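Local coordinates for protein piwi (Drosophila melanogaster, PDB 6KR6), which binds piRNAs directly and, in complex with them, represses transposable elements during meiosis by governing their methylation, at residues Y84-E89 against Y113-L118; R403-Q408 against G711-D716; A446-Q451 against Q479-Y484; A598-Q603 against L633-H638. All blocks are in the same frame, centred on the assembly; numbering follows the deposited sequence.

From the N terminus, interaction 1 closes a short loop that carries helix 95-103, inside the sheet of the N-terminal domain. Interaction 2 then opens at 403-408 and does not close until 711-716, some 300 residues later, pairing a strand of the first half of the chain with one of the Piwi domain. Interactions 3 and 4 both fall within that span, one after the other, and no two of the four cross. Interaction 3 joins the two strands of a beta-alpha-beta unit; interaction 4 fastens a helix to a strand end in the Piwi domain. None touches another: interactions 2 and 4 come nearest, with about 12 Å between nearest atoms.

Interaction 1. Residues Y84-E89 against Y113-L118; sequences YHVEFE and YLFDGL. With ZN (zinc ion), chain L.
In the antiparallel sheet of the Piwi N-terminal domain, strand 82-88 is met by the turn after strand 114-115, with Val86 lying against Phe115 and Leu118. One backbone bond fixes this meeting: Val86 N donates to Leu118 O (2.9 Å). Phe115 CG stands anti to its own nitrogen (chi1 -173°), which carries the ring across to Val86, where CE1 is 3.5 Å from Val86 CB. The ring is backed within its own turn by Gly117 N, 3.5 Å above the centre of one Phe115 face, and Phe88 CZ approaches Phe115 CZ from the opposite direction at 4.2 Å. A serine in place of Val86 would probably leave Phe115 CE1 and CZ without their methyl neighbours and the ring freer to turn. The turn itself is an Asx turn, since Asp116 OD1 accepts from Leu118 N (2.7 Å) from above the carboxylate plane. Leu118 reaches back to the strand with both methyls: CD2 lies near Glu87 OE1, which is salt-bridged to Arg98, and CD1 near the His85 ring. A zinc ion sits beyond that ring, held also by His83 and Gln119, with His85 NE2 2.0 Å from the metal.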
loop_
_atom_site.group_PDB
_atom_site.type_symbol
_atom_site.label_atom_id
_atom_site.label_comp_id
_atom_site.label_asym_id
_atom_site.label_seq_id
_atom_site.Cartn_x
_atom_site.Cartn_y
_atom_site.Cartn_z
ATOM N N TYR A 84 10.807 26.936 26.813
ATOM C CA TYR A 84 10.393 27.807 27.901
ATOM C C TYR A 84 8.872 27.847 27.988
ATOM O O TYR A 84 8.160 27.579 27.012
ATOM C CB TYR A 84 10.897 29.249 27.710
ATOM C CG TYR A 84 12.373 29.419 27.426
ATOM C CD1 TYR A 84 13.249 29.826 28.424
ATOM C CD2 TYR A 84 12.884 29.212 26.151
ATOM C CE1 TYR A 84 14.595 29.999 28.165
ATOM C CE2 TYR A 84 14.226 29.382 25.885
ATOM C CZ TYR A 84 15.078 29.776 26.895
ATOM O OH TYR A 84 16.417 29.945 26.631
ATOM N N HIS A 85 8.381 28.206 29.170
ATOM C CA HIS A 85 6.983 28.561 29.379
ATOM C C HIS A 85 6.903 30.058 29.642
ATOM O O HIS A 85 7.647 30.586 30.475
ATOM C CB HIS A 85 6.373 27.770 30.539
ATOM C CG HIS A 85 5.941 26.386 30.166
ATOM N ND1 HIS A 85 6.044 25.314 31.027
ATOM C CD2 HIS A 85 5.394 25.900 29.026
ATOM C CE1 HIS A 85 5.588 24.226 30.432
ATOM N NE2 HIS A 85 5.185 24.554 29.218
ATOM N N VAL A 86 6.007 30.736 28.932
ATOM C CA VAL A 86 5.969 32.192 28.881
ATOM C C VAL A 86 4.686 32.689 29.531
ATOM O O VAL A 86 3.615 32.099 29.348
ATOM C CB VAL A 86 6.082 32.688 27.427
ATOM C CG1 VAL A 86 6.116 34.200 27.371
ATOM C CG2 VAL A 86 7.317 32.099 26.764
ATOM N N GLU A 87 4.797 33.778 30.292
ATOM C CA GLU A 87 3.643 34.400 30.922
ATOM C C GLU A 87 3.896 35.896 31.038
ATOM O O GLU A 87 5.046 36.343 31.106
ATOM C CB GLU A 87 3.352 33.778 32.296
ATOM C CG GLU A 87 2.085 34.284 32.986
ATOM C CD GLU A 87 0.798 33.845 32.299
ATOM O OE1 GLU A 87 0.862 33.155 31.258
ATOM O OE2 GLU A 87 -0.289 34.189 32.811
ATOM N N PHE A 88 2.811 36.666 31.053
ATOM C CA PHE A 88 2.863 38.121 31.027
ATOM C C PHE A 88 2.282 38.687 32.314
ATOM O O PHE A 88 1.261 38.201 32.810
ATOM C CB PHE A 88 2.091 38.669 29.825
ATOM C CG PHE A 88 2.502 38.061 28.518
ATOM C CD1 PHE A 88 3.449 38.675 27.721
ATOM C CD2 PHE A 88 1.945 36.868 28.088
ATOM C CE1 PHE A 88 3.833 38.116 26.518
ATOM C CE2 PHE A 88 2.328 36.304 26.891
ATOM C CZ PHE A 88 3.270 36.929 26.104
ATOM N N GLU A 89 2.939 39.717 32.850
ATOM C CA GLU A 89 2.415 40.381 34.041
ATOM C C GLU A 89 1.037 40.992 33.809
ATOM O O GLU A 89 0.166 40.819 34.680
ATOM C CB GLU A 89 3.419 41.431 34.538
ATOM N N TYR A 113 11.612 31.150 15.996
ATOM C CA TYR A 113 11.109 30.597 17.244
ATOM C C TYR A 113 9.655 30.190 17.061
ATOM O O TYR A 113 8.941 30.738 16.217
ATOM C CB TYR A 113 11.253 31.593 18.410
ATOM C CG TYR A 113 10.348 32.804 18.343
ATOM C CD1 TYR A 113 10.747 33.961 17.686
ATOM C CD2 TYR A 113 9.100 32.796 18.955
ATOM C CE1 TYR A 113 9.923 35.070 17.628
ATOM C CE2 TYR A 113 8.271 33.899 18.901
ATOM C CZ TYR A 113 8.688 35.032 18.237
ATOM O OH TYR A 113 7.865 36.131 18.183
ATOM N N LEU A 114 9.224 29.217 17.858
ATOM C CA LEU A 114 7.866 28.688 17.801
ATOM C C LEU A 114 7.168 29.044 19.105
ATOM O O LEU A 114 7.547 28.548 20.171
ATOM C CB LEU A 114 7.875 27.175 17.576
ATOM C CG LEU A 114 8.734 26.690 16.405
ATOM C CD1 LEU A 114 8.674 25.176 16.290
ATOM C CD2 LEU A 114 8.300 27.350 15.107
ATOM N N PHE A 115 6.150 29.895 19.027
ATOM C CA PHE A 115 5.436 30.364 20.205
ATOM C C PHE A 115 3.950 30.108 20.018
ATOM O O PHE A 115 3.377 30.503 18.998
ATOM C CB PHE A 115 5.698 31.854 20.447
ATOM C CG PHE A 115 5.137 32.366 21.741
ATOM C CD1 PHE A 115 5.428 31.730 22.935
ATOM C CD2 PHE A 115 4.335 33.495 21.767
ATOM C CE1 PHE A 115 4.918 32.197 24.128
ATOM C CE2 PHE A 115 3.823 33.971 22.958
ATOM C CZ PHE A 115 4.116 33.321 24.142
ATOM N N ASP A 116 3.327 29.443 20.990
ATOM C CA ASP A 116 1.897 29.171 20.903
ATOM C C ASP A 116 1.069 30.067 21.818
ATOM O O ASP A 116 -0.138 29.851 21.956
ATOM C CB ASP A 116 1.609 27.701 21.213
ATOM C CG ASP A 116 1.640 27.401 22.697
ATOM O OD1 ASP A 116 2.446 28.029 23.412
ATOM O OD2 ASP A 116 0.857 26.539 23.149
ATOM N N GLY A 117 1.685 31.074 22.431
ATOM C CA GLY A 117 1.051 31.843 23.478
ATOM C C GLY A 117 1.400 31.378 24.876
ATOM O O GLY A 117 1.116 32.098 25.841
ATOM N N LEU A 118 2.009 30.199 25.007
ATOM C CA LEU A 118 2.431 29.674 26.298
ATOM C C LEU A 118 3.743 28.914 26.141
ATOM O O LEU A 118 4.748 29.264 26.766
ATOM C CB LEU A 118 1.344 28.772 26.891
ATOM C CG LEU A 118 1.165 28.808 28.411
ATOM C CD1 LEU A 118 2.366 28.215 29.132
ATOM C CD2 LEU A 118 0.905 30.231 28.879
HETATM ZN ZN ZN L . 6.114 23.093 28.157
#

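Interaction 2. Residues R403-Q408 against G711-D716; sequences RIIGQQ and GTIVDD
Arg403 and Ile713 pair through their backbones as the hydrogen-bonded pair of an antiparallel bridge, and the closely packed part of the contact runs along the backbones from here to Gly711. Arg403 N donates to Ile713 O at 3.0 Å, while the return bond from Ile713 N to Arg403 O is weak, its N-H...O angle only 126°. Next along, Ile404 and Thr712 form a non-hydrogen-bonded pair with side chains side by side, Ile404 CG1 4.0 Å from Thr712 OG1. The hydroxyl OG1 is itself bonded to Pro709 O. Ile405 N then donates to Gly711 O (2.7 Å). Gly711 and Thr712 both face Val729 in a G1 beta bulge, and Gly711 has a positive phi (99°), at which a side chain would jam against the preceding carbonyl O and also crowd Ile405 O. Beside the strands, the isoleucines complete the dense part: Ile405 CD1 meets Ile713 CD1 at 3.7 Å.

The side carrying the end of the Arg403 side chain and Asp715 is looser and partly exposed. Arg403 lies alongside Ile713 and bends at chi3, bringing NH1 to 4.2 Å from Ile713 CD1. Asp715 OD2 lies off the edge of the guanidinium, near its plane, with Arg403 NH2 4.3 Å away, too far for a salt bridge. The hydrogen bond of that nitrogen goes instead to Gln758 OE1.

Strand 712-714 is flanked by 392-405 and 725-729. Ile404 and Thr712 face strand 61-68 through Val64 and Leu66, whereas Arg403, Ile405 and Ile713 pack against helix 754-764.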
loop_
_atom_site.group_PDB
_atom_site.type_symbol
_atom_site.label_atom_id
_atom_site.label_comp_id
_atom_site.label_asym_id
_atom_site.label_seq_id
_atom_site.Cartn_x
_atom_site.Cartn_y
_atom_site.Cartn_z
ATOM N N ARG A 403 23.261 -4.543 1.744
ATOM C CA ARG A 403 23.813 -5.818 1.315
ATOM C C ARG A 403 22.841 -6.499 0.362
ATOM O O ARG A 403 21.622 -6.334 0.465
ATOM C CB ARG A 403 24.125 -6.725 2.517
ATOM C CG ARG A 403 23.274 -7.978 2.615
ATOM C CD ARG A 403 23.656 -8.805 3.829
ATOM N NE ARG A 403 23.081 -8.276 5.061
ATOM C CZ ARG A 403 21.981 -8.756 5.632
ATOM N NH1 ARG A 403 21.341 -9.779 5.083
ATOM N NH2 ARG A 403 21.523 -8.216 6.754
ATOM N N ILE A 404 23.399 -7.258 -0.575
ATOM C CA ILE A 404 22.636 -7.997 -1.571
ATOM C C ILE A 404 22.695 -9.473 -1.199
ATOM O O ILE A 404 23.786 -10.038 -1.040
ATOM C CB ILE A 404 23.176 -7.758 -2.988
ATOM C CG1 ILE A 404 23.321 -6.258 -3.255
ATOM C CG2 ILE A 404 22.262 -8.388 -4.023
ATOM C CD1 ILE A 404 23.865 -5.933 -4.633
ATOM N N ILE A 405 21.522 -10.090 -1.053
ATOM C CA ILE A 405 21.447 -11.503 -0.709
ATOM C C ILE A 405 21.904 -12.340 -1.896
ATOM O O ILE A 405 21.636 -12.005 -3.058
ATOM C CB ILE A 405 20.012 -11.875 -0.290
ATOM C CG1 ILE A 405 19.521 -10.958 0.831
ATOM C CG2 ILE A 405 19.936 -13.327 0.159
ATOM C CD1 ILE A 405 20.147 -11.239 2.173
ATOM N N GLY A 406 22.606 -13.434 -1.609
ATOM C CA GLY A 406 23.026 -14.333 -2.663
ATOM C C GLY A 406 21.849 -15.005 -3.344
ATOM O O GLY A 406 20.753 -15.119 -2.795
ATOM N N GLN A 407 22.092 -15.449 -4.577
ATOM C CA GLN A 407 21.053 -16.115 -5.350
ATOM C C GLN A 407 20.593 -17.382 -4.642
ATOM O O GLN A 407 21.392 -18.108 -4.046
ATOM C CB GLN A 407 21.567 -16.458 -6.748
ATOM C CG GLN A 407 22.026 -15.263 -7.561
ATOM C CD GLN A 407 22.574 -15.664 -8.914
ATOM O OE1 GLN A 407 23.192 -14.860 -9.612
ATOM N NE2 GLN A 407 22.349 -16.916 -9.292
ATOM N N GLN A 408 19.294 -17.644 -4.712
ATOM C CA GLN A 408 18.699 -18.819 -4.097
ATOM C C GLN A 408 18.485 -19.912 -5.138
ATOM O O GLN A 408 18.409 -19.651 -6.342
ATOM C CB GLN A 408 17.374 -18.457 -3.422
ATOM C CG GLN A 408 17.501 -17.373 -2.362
ATOM C CD GLN A 408 18.465 -17.749 -1.254
ATOM O OE1 GLN A 408 18.189 -18.636 -0.448
ATOM N NE2 GLN A 408 19.608 -17.074 -1.210
ATOM N N GLY A 711 17.311 -8.893 -4.163
ATOM C CA GLY A 711 18.066 -9.319 -3.004
ATOM C C GLY A 711 18.723 -8.207 -2.217
ATOM O O GLY A 711 19.377 -8.492 -1.208
ATOM N N THR A 712 18.572 -6.955 -2.640
ATOM C CA THR A 712 19.197 -5.841 -1.943
ATOM C C THR A 712 18.444 -5.534 -0.656
ATOM O O THR A 712 17.215 -5.637 -0.599
ATOM C CB THR A 712 19.233 -4.604 -2.841
ATOM O OG1 THR A 712 19.672 -4.977 -4.151
ATOM C CG2 THR A 712 20.192 -3.570 -2.277
ATOM N N ILE A 713 19.187 -5.155 0.383
ATOM C CA ILE A 713 18.623 -4.968 1.716
ATOM C C ILE A 713 19.257 -3.749 2.371
ATOM O O ILE A 713 20.485 -3.613 2.389
ATOM C CB ILE A 713 18.827 -6.216 2.598
ATOM C CG1 ILE A 713 17.880 -7.332 2.158
ATOM C CG2 ILE A 713 18.627 -5.881 4.071
ATOM C CD1 ILE A 713 17.877 -8.523 3.070
ATOM N N VAL A 714 18.418 -2.870 2.911
ATOM C CA VAL A 714 18.842 -1.767 3.766
ATOM C C VAL A 714 18.299 -2.045 5.162
ATOM O O VAL A 714 17.083 -2.183 5.339
ATOM C CB VAL A 714 18.338 -0.414 3.241
ATOM C CG1 VAL A 714 18.792 0.711 4.158
ATOM C CG2 VAL A 714 18.811 -0.180 1.815
ATOM N N ASP A 715 19.187 -2.135 6.152
ATOM C CA ASP A 715 18.774 -2.437 7.521
ATOM C C ASP A 715 19.272 -1.354 8.473
ATOM O O ASP A 715 20.482 -1.179 8.650
ATOM C CB ASP A 715 19.254 -3.827 7.962
ATOM C CG ASP A 715 20.765 -3.958 7.981
ATOM O OD1 ASP A 715 21.423 -3.469 7.039
ATOM O OD2 ASP A 715 21.294 -4.553 8.945
ATOM N N ASP A 716 18.326 -0.614 9.057
ATOM C CA ASP A 716 18.563 0.242 10.222
ATOM C C ASP A 716 19.536 1.386 9.926
ATOM O O ASP A 716 20.533 1.580 10.627
ATOM C CB ASP A 716 19.035 -0.591 11.417
ATOM C CG ASP A 716 17.904 -1.376 12.059
ATOM O OD1 ASP A 716 16.824 -0.788 12.284
ATOM O OD2 ASP A 716 18.092 -2.580 12.332
#

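Interaction 3. Residues A446-Q451 against Q479-Y484; sequences AVIAPQ and QEFIIY. With HG (mercury (II) ion), chain H.
Ile448 and Phe481, paired side by side in two parallel strands, form the apolar centre of this contact. With CG1 anti to the carbonyl carbon (chi1 -56°), that branch of Ile448 comes 3.6 Å from Phe481 CB; the root of the aromatic side chain is what it touches, while the ring leads off beyond. Further along the same face Pro450 CB approaches Ile483 CG1 at 4.2 Å, and Tyr491 of helix 488-499 touches both Ile448 and Pro450. On the other face Ala449 CB meets Ile482 CD1 more loosely, at 4.4 Å, with Leu457 of helix 454-471 against the alanine.

Five backbone hydrogen bonds, alternating in direction, hold the register. Val447 N gives to Gln479 O in a nearly straight bond (N-H...O 171°), Phe481 N to Val447 O, Ala449 N to Phe481 O, Ile483 N to Ala449 O, and Gln451 N to Ile483 O.

Both ends turn polar. At one, Gln451 OE1 stops 4.0 Å from Tyr484 CD1, the amide and ring planes 60° apart. At the other, the fully extended Gln479 chain carries OE1 to a mercury ion at 2.7 Å, a site completed by Cys498 and Ser501; Ala446 CB and Gln479 CB lie 3.9 Å apart beside it.

With helix 454-471 linking them along the chain, the strands make a beta-alpha-beta crossover at one side of a four-stranded parallel sheet, as in the Rossmann-like MID domain of Argonaute proteins.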
loop_
_atom_site.group_PDB
_atom_site.type_symbol
_atom_site.label_atom_id
_atom_site.label_comp_id
_atom_site.label_asym_id
_atom_site.label_seq_id
_atom_site.Cartn_x
_atom_site.Cartn_y
_atom_site.Cartn_z
ATOM N N ALA A 446 -12.462 -31.857 -18.112
ATOM C CA ALA A 446 -13.375 -31.501 -19.188
ATOM C C ALA A 446 -12.967 -30.162 -19.783
ATOM O O ALA A 446 -12.286 -29.356 -19.144
ATOM C CB ALA A 446 -14.828 -31.439 -18.696
ATOM N N VAL A 447 -13.393 -29.934 -21.023
ATOM C CA VAL A 447 -13.153 -28.678 -21.721
ATOM C C VAL A 447 -14.465 -28.230 -22.346
ATOM O O VAL A 447 -15.039 -28.949 -23.175
ATOM C CB VAL A 447 -12.061 -28.805 -22.793
ATOM C CG1 VAL A 447 -12.068 -27.584 -23.683
ATOM C CG2 VAL A 447 -10.700 -28.975 -22.142
ATOM N N ILE A 448 -14.930 -27.044 -21.954
ATOM C CA ILE A 448 -16.175 -26.459 -22.435
ATOM C C ILE A 448 -15.832 -25.312 -23.375
ATOM O O ILE A 448 -15.068 -24.410 -23.012
ATOM C CB ILE A 448 -17.053 -25.972 -21.270
ATOM C CG1 ILE A 448 -17.311 -27.115 -20.286
ATOM C CG2 ILE A 448 -18.362 -25.399 -21.786
ATOM C CD1 ILE A 448 -18.132 -26.714 -19.085
ATOM N N ALA A 449 -16.400 -25.345 -24.577
ATOM C CA ALA A 449 -16.098 -24.351 -25.598
ATOM C C ALA A 449 -17.262 -24.298 -26.577
ATOM O O ALA A 449 -18.027 -25.262 -26.687
ATOM C CB ALA A 449 -14.788 -24.688 -26.329
ATOM N N PRO A 450 -17.430 -23.189 -27.293
ATOM C CA PRO A 450 -18.481 -23.124 -28.312
ATOM C C PRO A 450 -18.018 -23.724 -29.632
ATOM O O PRO A 450 -16.826 -23.883 -29.897
ATOM C CB PRO A 450 -18.761 -21.622 -28.450
ATOM C CG PRO A 450 -17.565 -20.922 -27.860
ATOM C CD PRO A 450 -16.656 -21.938 -27.224
ATOM N N GLN A 451 -19.006 -24.057 -30.469
ATOM C CA GLN A 451 -18.723 -24.750 -31.723
ATOM C C GLN A 451 -17.873 -23.905 -32.663
ATOM O O GLN A 451 -17.111 -24.450 -33.472
ATOM C CB GLN A 451 -20.034 -25.151 -32.402
ATOM C CG GLN A 451 -19.860 -25.946 -33.687
ATOM C CD GLN A 451 -21.181 -26.375 -34.293
ATOM O OE1 GLN A 451 -22.227 -26.293 -33.650
ATOM N NE2 GLN A 451 -21.138 -26.836 -35.537
ATOM N N GLN A 479 -12.872 -34.278 -21.613
ATOM C CA GLN A 479 -14.233 -34.475 -22.093
ATOM C C GLN A 479 -14.658 -33.286 -22.943
ATOM O O GLN A 479 -14.602 -32.137 -22.491
ATOM C CB GLN A 479 -15.209 -34.665 -20.932
ATOM C CG GLN A 479 -16.648 -34.869 -21.388
ATOM C CD GLN A 479 -17.618 -35.036 -20.237
ATOM O OE1 GLN A 479 -17.245 -34.902 -19.072
ATOM N NE2 GLN A 479 -18.872 -35.332 -20.557
ATOM N N GLU A 480 -15.086 -33.573 -24.166
ATOM C CA GLU A 480 -15.540 -32.547 -25.094
ATOM C C GLU A 480 -16.909 -32.027 -24.663
ATOM O O GLU A 480 -17.863 -32.804 -24.546
ATOM C CB GLU A 480 -15.591 -33.139 -26.502
ATOM C CG GLU A 480 -16.076 -32.216 -27.600
ATOM C CD GLU A 480 -16.026 -32.878 -28.969
ATOM O OE1 GLU A 480 -15.088 -33.666 -29.216
ATOM O OE2 GLU A 480 -16.927 -32.620 -29.795
ATOM N N PHE A 481 -17.014 -30.717 -24.422
ATOM C CA PHE A 481 -18.279 -30.073 -24.065
ATOM C C PHE A 481 -18.456 -28.877 -24.997
ATOM O O PHE A 481 -18.071 -27.750 -24.668
ATOM C CB PHE A 481 -18.296 -29.662 -22.596
ATOM C CG PHE A 481 -19.292 -30.422 -21.765
ATOM C CD1 PHE A 481 -20.563 -29.915 -21.549
ATOM C CD2 PHE A 481 -18.959 -31.644 -21.205
ATOM C CE1 PHE A 481 -21.484 -30.611 -20.788
ATOM C CE2 PHE A 481 -19.875 -32.346 -20.443
ATOM C CZ PHE A 481 -21.138 -31.830 -20.234
ATOM N N ILE A 482 -19.040 -29.131 -26.162
ATOM C CA ILE A 482 -19.233 -28.116 -27.187
ATOM C C ILE A 482 -20.640 -27.557 -27.050
ATOM O O ILE A 482 -21.629 -28.285 -27.204
ATOM C CB ILE A 482 -18.996 -28.687 -28.593
ATOM C CG1 ILE A 482 -17.570 -29.224 -28.712
ATOM C CG2 ILE A 482 -19.258 -27.627 -29.646
ATOM C CD1 ILE A 482 -16.503 -28.235 -28.295
ATOM N N ILE A 483 -20.726 -26.268 -26.754
ATOM C CA ILE A 483 -21.988 -25.568 -26.687
ATOM C C ILE A 483 -22.196 -24.804 -27.990
ATOM O O ILE A 483 -21.317 -24.734 -28.844
ATOM C CB ILE A 483 -22.062 -24.628 -25.460
ATOM C CG1 ILE A 483 -20.899 -23.634 -25.478
ATOM C CG2 ILE A 483 -22.054 -25.436 -24.172
ATOM C CD1 ILE A 483 -20.873 -22.701 -24.285
ATOM N N TYR A 484 -23.385 -24.224 -28.146
ATOM C CA TYR A 484 -23.758 -23.512 -29.363
ATOM C C TYR A 484 -23.554 -22.006 -29.225
ATOM O O TYR A 484 -22.808 -21.404 -30.004
ATOM C CB TYR A 484 -25.215 -23.836 -29.721
ATOM C CG TYR A 484 -25.481 -25.319 -29.837
ATOM C CD1 TYR A 484 -24.567 -26.158 -30.462
ATOM C CD2 TYR A 484 -26.633 -25.885 -29.305
ATOM C CE1 TYR A 484 -24.798 -27.516 -30.566
ATOM C CE2 TYR A 484 -26.872 -27.244 -29.403
ATOM C CZ TYR A 484 -25.952 -28.054 -30.036
ATOM O OH TYR A 484 -26.184 -29.406 -30.137
HETATM HG HG HG H . -16.485 -33.589 -16.790
#

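Interaction 4. Residues A598-Q603 against L633-H638; sequences ASMDLQ and LRQYQH
Tyr636 of helix 625-640 lays its ring edge against the backbone of Ser599, Met600 and Asp601, where strand 592-599 of the Piwi domain ends. With CG anti to the backbone N of Tyr636 (chi1 -173°), the side chain starts at CB, which has Met600 CE at 4.0 Å. CD2 comes next, 3.7 Å from Met600 CA, and then CE2, 3.6 Å from Asp601 N; both partners lie near the ring plane, beyond its edge. At the tip OH reaches Asp601 CB at 3.3 Å, a touch on carbon, with the carboxylate plane turned 25° from the ring.

Met600 answers from just past the strand. Its chain, bent at chi2 and chi3, brings SD to 5.4 Å from the centroid of the Tyr636 ring, 61° off the normal, an oblique Met-aromatic contact, while Met600 CE lies 3.5 Å from Gln635 CG. A leucine in place of Tyr636 would probably leave Asp601 CB and the backbone of Met600 without the ring edge they meet, and the Met600 side chain freer to shift.

Outside the two segments the ring stacks on His640, whose NE2 bonds weakly to Met600 O, and Asp601 OD1 bonds weakly to Gly574 N. Between the segments themselves, then, shape and dispersion do the joining: sulfur, methyl and ring edge meet, and the phenol OH stays 3.8 Å from Asp601 OD2, which is not a hydrogen bond.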
loop_
_atom_site.group_PDB
_atom_site.type_symbol
_atom_site.label_atom_id
_atom_site.label_comp_id
_atom_site.label_asym_id
_atom_site.label_seq_id
_atom_site.Cartn_x
_atom_site.Cartn_y
_atom_site.Cartn_z
ATOM N N ALA A 598 -1.453 -20.597 4.504
ATOM C CA ALA A 598 -0.576 -21.199 5.503
ATOM C C ALA A 598 0.184 -22.362 4.888
ATOM O O ALA A 598 -0.426 -23.291 4.355
ATOM C CB ALA A 598 -1.380 -21.667 6.716
ATOM N N SER A 599 1.510 -22.320 4.981
ATOM C CA SER A 599 2.336 -23.432 4.538
ATOM C C SER A 599 2.326 -24.543 5.585
ATOM O O SER A 599 1.874 -24.362 6.719
ATOM C CB SER A 599 3.766 -22.971 4.267
ATOM O OG SER A 599 4.544 -23.000 5.452
ATOM N N MET A 600 2.841 -25.713 5.194
ATOM C CA MET A 600 2.789 -26.915 6.028
ATOM C C MET A 600 4.155 -27.598 6.023
ATOM O O MET A 600 4.314 -28.679 5.453
ATOM C CB MET A 600 1.698 -27.874 5.545
ATOM C CG MET A 600 0.325 -27.251 5.441
ATOM S SD MET A 600 -0.910 -28.204 6.336
ATOM C CE MET A 600 -1.963 -26.883 6.916
ATOM N N ASP A 601 5.132 -26.969 6.677
ATOM C CA ASP A 601 6.472 -27.534 6.832
ATOM C C ASP A 601 7.041 -27.931 5.466
ATOM O O ASP A 601 7.090 -29.103 5.086
ATOM C CB ASP A 601 6.439 -28.728 7.793
ATOM C CG ASP A 601 7.816 -29.120 8.296
ATOM O OD1 ASP A 601 8.805 -28.459 7.916
ATOM O OD2 ASP A 601 7.906 -30.087 9.083
ATOM N N LEU A 602 7.455 -26.893 4.735
ATOM C CA LEU A 602 7.744 -27.020 3.310
ATOM C C LEU A 602 8.853 -28.020 3.009
ATOM O O LEU A 602 8.927 -28.526 1.883
ATOM C CB LEU A 602 8.094 -25.650 2.732
ATOM C CG LEU A 602 6.973 -24.618 2.867
ATOM C CD1 LEU A 602 7.434 -23.252 2.394
ATOM C CD2 LEU A 602 5.745 -25.073 2.092
ATOM N N GLN A 603 9.713 -28.330 3.981
ATOM C CA GLN A 603 10.782 -29.286 3.719
ATOM C C GLN A 603 10.270 -30.718 3.633
ATOM O O GLN A 603 10.979 -31.581 3.104
ATOM C CB GLN A 603 11.872 -29.174 4.787
ATOM C CG GLN A 603 11.425 -29.489 6.204
ATOM C CD GLN A 603 12.567 -29.392 7.202
ATOM O OE1 GLN A 603 12.462 -29.866 8.332
ATOM N NE2 GLN A 603 13.664 -28.770 6.784
ATOM N N LEU A 633 -4.019 -24.275 11.802
ATOM C CA LEU A 633 -3.282 -25.110 12.752
ATOM C C LEU A 633 -3.872 -26.514 12.835
ATOM O O LEU A 633 -3.135 -27.505 12.938
ATOM C CB LEU A 633 -3.275 -24.454 14.132
ATOM C CG LEU A 633 -2.458 -23.168 14.260
ATOM C CD1 LEU A 633 -2.550 -22.606 15.669
ATOM C CD2 LEU A 633 -1.012 -23.426 13.876
ATOM N N ARG A 634 -5.203 -26.618 12.796
ATOM C CA ARG A 634 -5.849 -27.925 12.844
ATOM C C ARG A 634 -5.484 -28.763 11.627
ATOM O O ARG A 634 -5.180 -29.955 11.753
ATOM C CB ARG A 634 -7.365 -27.755 12.947
ATOM N N GLN A 635 -5.506 -28.156 10.437
ATOM C CA GLN A 635 -5.093 -28.877 9.236
ATOM C C GLN A 635 -3.632 -29.297 9.327
ATOM O O GLN A 635 -3.266 -30.407 8.914
ATOM C CB GLN A 635 -5.326 -28.010 7.998
ATOM C CG GLN A 635 -4.975 -28.687 6.680
ATOM C CD GLN A 635 -6.045 -29.647 6.210
ATOM O OE1 GLN A 635 -7.176 -29.618 6.692
ATOM N NE2 GLN A 635 -5.693 -30.507 5.261
ATOM N N TYR A 636 -2.783 -28.426 9.879
ATOM C CA TYR A 636 -1.369 -28.760 10.016
ATOM C C TYR A 636 -1.172 -29.974 10.913
ATOM O O TYR A 636 -0.377 -30.865 10.595
ATOM C CB TYR A 636 -0.593 -27.560 10.563
ATOM C CG TYR A 636 0.912 -27.743 10.591
ATOM C CD1 TYR A 636 1.532 -28.395 11.647
ATOM C CD2 TYR A 636 1.713 -27.254 9.567
ATOM C CE1 TYR A 636 2.902 -28.561 11.682
ATOM C CE2 TYR A 636 3.087 -27.416 9.595
ATOM C CZ TYR A 636 3.675 -28.069 10.656
ATOM O OH TYR A 636 5.039 -28.237 10.696
ATOM N N GLN A 637 -1.882 -30.027 12.043
ATOM C CA GLN A 637 -1.707 -31.174 12.932
ATOM C C GLN A 637 -2.383 -32.421 12.375
ATOM O O GLN A 637 -1.946 -33.540 12.667
ATOM C CB GLN A 637 -2.222 -30.858 14.337
ATOM C CG GLN A 637 -3.723 -30.964 14.522
ATOM C CD GLN A 637 -4.135 -30.741 15.964
ATOM O OE1 GLN A 637 -3.294 -30.503 16.830
ATOM N NE2 GLN A 637 -5.434 -30.818 16.229
ATOM N N HIS A 638 -3.433 -32.261 11.566
ATOM C CA HIS A 638 -4.042 -33.420 10.924
ATOM C C HIS A 638 -3.169 -33.980 9.810
ATOM O O HIS A 638 -3.302 -35.160 9.466
ATOM C CB HIS A 638 -5.423 -33.056 10.375
ATOM C CG HIS A 638 -6.209 -34.233 9.887
ATOM N ND1 HIS A 638 -6.929 -35.049 10.732
ATOM C CD2 HIS A 638 -6.384 -34.734 8.641
ATOM C CE1 HIS A 638 -7.516 -36.002 10.029
ATOM N NE2 HIS A 638 -7.202 -35.833 8.757
#